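Local coordinates for protein carboxyl esterase NP (Bacillus subtilis, PDB 4CCW) that hydrolyses carboxylic esters to an alcohol and a carboxylate, as a carboxylesterase of the alpha/beta hydrolase fold, at residues N99-Y107 and P213-Y222. Numbering follows the deposited sequence.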
loop_
_atom_site.group_PDB
_atom_site.type_symbol
_atom_site.label_atom_id
_atom_site.label_comp_id
_atom_site.label_asym_id
_atom_site.label_seq_id
_atom_site.Cartn_x
_atom_site.Cartn_y
_atom_site.Cartn_z
ATOM N N ASN A 99 -14.554 -3.435 -15.077
ATOM C CA ASN A 99 -14.469 -2.284 -15.983
ATOM C C ASN A 99 -13.459 -1.222 -15.544
ATOM O O ASN A 99 -13.776 -0.034 -15.453
ATOM C CB ASN A 99 -15.860 -1.683 -16.242
ATOM C CG ASN A 99 -16.768 -2.623 -17.020
ATOM O OD1 ASN A 99 -16.307 -3.413 -17.849
ATOM N ND2 ASN A 99 -18.071 -2.539 -16.760
ATOM N N LEU A 100 -12.236 -1.671 -15.277
ATOM C CA LEU A 100 -11.186 -0.809 -14.731
ATOM C C LEU A 100 -10.149 -0.449 -15.795
ATOM O O LEU A 100 -9.344 -1.294 -16.205
ATOM C CB LEU A 100 -10.521 -1.502 -13.532
ATOM C CG LEU A 100 -9.331 -0.867 -12.802
ATOM C CD1 LEU A 100 -9.751 0.334 -11.970
ATOM C CD2 LEU A 100 -8.671 -1.909 -11.921
ATOM N N SER A 101 -10.168 0.812 -16.231
ATOM C CA SER A 101 -9.210 1.289 -17.238
ATOM C C SER A 101 -7.799 1.504 -16.694
ATOM O O SER A 101 -6.825 1.360 -17.432
ATOM C CB SER A 101 -9.700 2.572 -17.904
ATOM O OG SER A 101 -8.920 2.844 -19.059
ATOM N N GLY A 102 -7.711 1.871 -15.417
ATOM C CA GLY A 102 -6.429 2.064 -14.734
ATOM C C GLY A 102 -5.904 3.488 -14.705
ATOM O O GLY A 102 -4.734 3.718 -14.357
ATOM N N THR A 103 -6.738 4.463 -15.071
ATOM C CA THR A 103 -6.274 5.851 -15.010
ATOM C C THR A 103 -6.180 6.307 -13.569
ATOM O O THR A 103 -6.779 5.707 -12.673
ATOM C CB THR A 103 -7.166 6.844 -15.776
ATOM O OG1 THR A 103 -8.421 7.001 -15.100
ATOM C CG2 THR A 103 -7.377 6.392 -17.212
ATOM N N ARG A 104 -5.435 7.387 -13.358
ATOM C CA ARG A 104 -5.304 7.953 -12.031
ATOM C C ARG A 104 -6.642 8.550 -11.571
ATOM O O ARG A 104 -6.964 8.532 -10.393
ATOM C CB ARG A 104 -4.187 8.989 -12.024
ATOM C CG ARG A 104 -2.837 8.370 -12.384
ATOM C CD ARG A 104 -1.679 9.299 -12.037
ATOM N NE ARG A 104 -1.608 10.471 -12.908
ATOM C CZ ARG A 104 -1.091 10.464 -14.138
ATOM N NH1 ARG A 104 -0.601 9.332 -14.674
ATOM N NH2 ARG A 104 -1.078 11.591 -14.841
ATOM N N THR A 105 -7.421 9.056 -12.509
ATOM C CA THR A 105 -8.770 9.529 -12.187
ATOM C C THR A 105 -9.646 8.376 -11.668
ATOM O O THR A 105 -10.286 8.497 -10.621
ATOM C CB THR A 105 -9.417 10.222 -13.397
ATOM O OG1 THR A 105 -8.650 11.389 -13.728
ATOM C CG2 THR A 105 -10.846 10.649 -13.087
ATOM N N ASP A 106 -9.645 7.256 -12.393
ATOM C CA ASP A 106 -10.412 6.064 -12.010
ATOM C C ASP A 106 -10.063 5.603 -10.604
ATOM O O ASP A 106 -10.950 5.373 -9.790
ATOM C CB ASP A 106 -10.168 4.914 -12.997
ATOM C CG ASP A 106 -10.848 5.129 -14.342
ATOM O OD1 ASP A 106 -11.851 5.867 -14.414
ATOM O OD2 ASP A 106 -10.371 4.552 -15.340
ATOM N N TYR A 107 -8.767 5.472 -10.322
ATOM C CA TYR A 107 -8.329 5.027 -9.008
ATOM C C TYR A 107 -8.752 5.962 -7.863
ATOM O O TYR A 107 -9.138 5.488 -6.802
ATOM C CB TYR A 107 -6.815 4.779 -9.002
ATOM C CG TYR A 107 -6.374 3.503 -9.727
ATOM C CD1 TYR A 107 -6.878 2.250 -9.362
ATOM C CD2 TYR A 107 -5.412 3.552 -10.741
ATOM C CE1 TYR A 107 -6.447 1.086 -10.006
ATOM C CE2 TYR A 107 -4.976 2.400 -11.387
ATOM C CZ TYR A 107 -5.491 1.171 -11.018
ATOM O OH TYR A 107 -5.051 0.029 -11.668
ATOM N N PRO A 213 -3.972 -3.913 -15.985
ATOM C CA PRO A 213 -3.942 -2.917 -17.053
ATOM C C PRO A 213 -2.510 -2.638 -17.480
ATOM O O PRO A 213 -1.638 -2.457 -16.625
ATOM C CB PRO A 213 -4.544 -1.665 -16.395
ATOM C CG PRO A 213 -5.304 -2.172 -15.214
ATOM C CD PRO A 213 -4.514 -3.351 -14.734
ATOM N N ASN A 214 -2.274 -2.623 -18.790
ATOM C CA ASN A 214 -0.962 -2.289 -19.338
ATOM C C ASN A 214 -0.534 -0.900 -18.869
ATOM O O ASN A 214 -1.339 0.033 -18.918
ATOM C CB ASN A 214 -0.987 -2.347 -20.870
ATOM C CG ASN A 214 -1.441 -3.696 -21.405
ATOM O OD1 ASN A 214 -1.282 -4.733 -20.754
ATOM N ND2 ASN A 214 -2.005 -3.688 -22.609
ATOM N N PRO A 215 0.721 -0.760 -18.388
ATOM C CA PRO A 215 1.203 0.533 -17.879
ATOM C C PRO A 215 1.105 1.610 -18.954
ATOM O O PRO A 215 1.624 1.426 -20.054
ATOM C CB PRO A 215 2.677 0.259 -17.543
ATOM C CG PRO A 215 2.787 -1.216 -17.400
ATOM C CD PRO A 215 1.763 -1.804 -18.325
ATOM N N LYS A 216 0.427 2.710 -18.638
ATOM C CA LYS A 216 0.203 3.792 -19.592
ATOM C C LYS A 216 0.530 5.134 -18.948
ATOM O O LYS A 216 0.613 5.234 -17.725
ATOM C CB LYS A 216 -1.251 3.781 -20.087
ATOM C CG LYS A 216 -1.582 2.629 -21.029
ATOM C CD LYS A 216 -3.069 2.562 -21.338
ATOM C CE LYS A 216 -3.368 1.448 -22.327
ATOM N NZ LYS A 216 -4.831 1.272 -22.553
ATOM N N ALA A 217 0.681 6.166 -19.773
ATOM C CA ALA A 217 1.090 7.485 -19.287
ATOM C C ALA A 217 0.086 8.105 -18.312
ATOM O O ALA A 217 0.490 8.807 -17.383
ATOM C CB ALA A 217 1.357 8.428 -20.454
ATOM N N ASP A 218 -1.200 7.818 -18.501
ATOM C CA ASP A 218 -2.249 8.392 -17.637
ATOM C C ASP A 218 -2.621 7.514 -16.431
ATOM O O ASP A 218 -3.614 7.773 -15.740
ATOM C CB ASP A 218 -3.489 8.762 -18.453
ATOM C CG ASP A 218 -4.040 7.601 -19.266
ATOM O OD1 ASP A 218 -3.510 6.470 -19.181
ATOM O OD2 ASP A 218 -5.024 7.824 -19.999
ATOM N N GLY A 219 -1.808 6.490 -16.176
ATOM C CA GLY A 219 -2.071 5.565 -15.090
ATOM C C GLY A 219 -0.971 5.549 -14.043
ATOM O O GLY A 219 -0.334 6.588 -13.769
ATOM N N PHE A 220 -0.786 4.376 -13.434
ATOM C CA PHE A 220 0.288 4.137 -12.474
ATOM C C PHE A 220 1.291 3.147 -13.095
ATOM O O PHE A 220 0.900 2.270 -13.885
ATOM C CB PHE A 220 -0.256 3.577 -11.145
ATOM C CG PHE A 220 -1.062 4.564 -10.315
ATOM C CD1 PHE A 220 -0.759 5.928 -10.291
ATOM C CD2 PHE A 220 -2.121 4.112 -9.529
ATOM C CE1 PHE A 220 -1.490 6.814 -9.500
ATOM C CE2 PHE A 220 -2.858 4.990 -8.751
ATOM C CZ PHE A 220 -2.537 6.344 -8.728
ATOM N N PRO A 221 2.578 3.279 -12.760
ATOM C CA PRO A 221 3.153 4.234 -11.809
ATOM C C PRO A 221 3.229 5.633 -12.393
ATOM O O PRO A 221 3.064 5.809 -13.603
ATOM C CB PRO A 221 4.559 3.678 -11.570
ATOM C CG PRO A 221 4.885 2.992 -12.844
ATOM C CD PRO A 221 3.603 2.348 -13.274
ATOM N N TYR A 222 3.471 6.618 -11.525
ATOM C CA TYR A 222 3.475 8.015 -11.934
ATOM C C TYR A 222 4.414 8.806 -11.043
ATOM O O TYR A 222 4.539 8.510 -9.859
ATOM C CB TYR A 222 2.046 8.602 -11.878
ATOM C CG TYR A 222 1.961 10.067 -12.291
ATOM C CD1 TYR A 222 2.279 10.465 -13.600
ATOM C CD2 TYR A 222 1.578 11.054 -11.380
ATOM C CE1 TYR A 222 2.209 11.793 -13.990
ATOM C CE2 TYR A 222 1.503 12.385 -11.765
ATOM C CZ TYR A 222 1.821 12.745 -13.068
ATOM O OH TYR A 222 1.777 14.058 -13.461
HETATM O O HOH W 1 -2.431 2.268 -14.280
HETATM O O HOH W 2 -1.673 14.160 -13.491
HETATM O O HOH W 3 0.388 12.112 -17.443
#
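The guanidinium of Arg104 lies flat on the ring of Tyr222, a cation-pi stack with CZ 3.5 Å from the ring centroid and the planes 9° apart. At the guanidinium edge, Arg104 NH1 donates both hydrogens to backbone carbonyls of the 213-222 loop: Ala217 O at 3.0 Å and Gly219 O at 2.9 Å, the latter on a lone pair. A bend at chi3 (-71°) turns the group onto the ring, while CG and CD pass against CE1 of Phe220. With the guanidinium gone, as in an alanine here, the Ala217 and Gly219 carbonyls would probably lose their shared donor and the Tyr222 face its cation, and the turn from Lys216 to Gly219 would be freer to move. The backbone of Arg104 adds a further bond, N to Asp218 O (3.0 Å). Just before it, Thr103 N-caps the helix, its OG1 accepting from Asp106 N. Packing is close at Gly219, where a side chain would collide with Gly102 O; one water bridges that oxygen to Phe220 N. The rings of Tyr107 and Phe220 are nearly parallel (8°) but slid apart, meeting where Tyr107 CD2 comes 3.5 Å from Phe220 CE2. The periphery is looser: at one end poorly ordered Pro213 comes no nearer than 3.9 Å, its CB to Ser101 O, and elsewhere the exposed side chain of Asp218 merely brushes the Thr103 methyl. Also in the guanidinium plane, Arg104 NH2 donates to two waters, and the Tyr222 hydroxyl bonds to Glu228 of helix 226-230. The contact thus ties the start of helix 104-118 to the loop between helices 194-205 and 226-230, with His134 of helix 130-141 packed edge-to-face with both Tyr107 and Phe220.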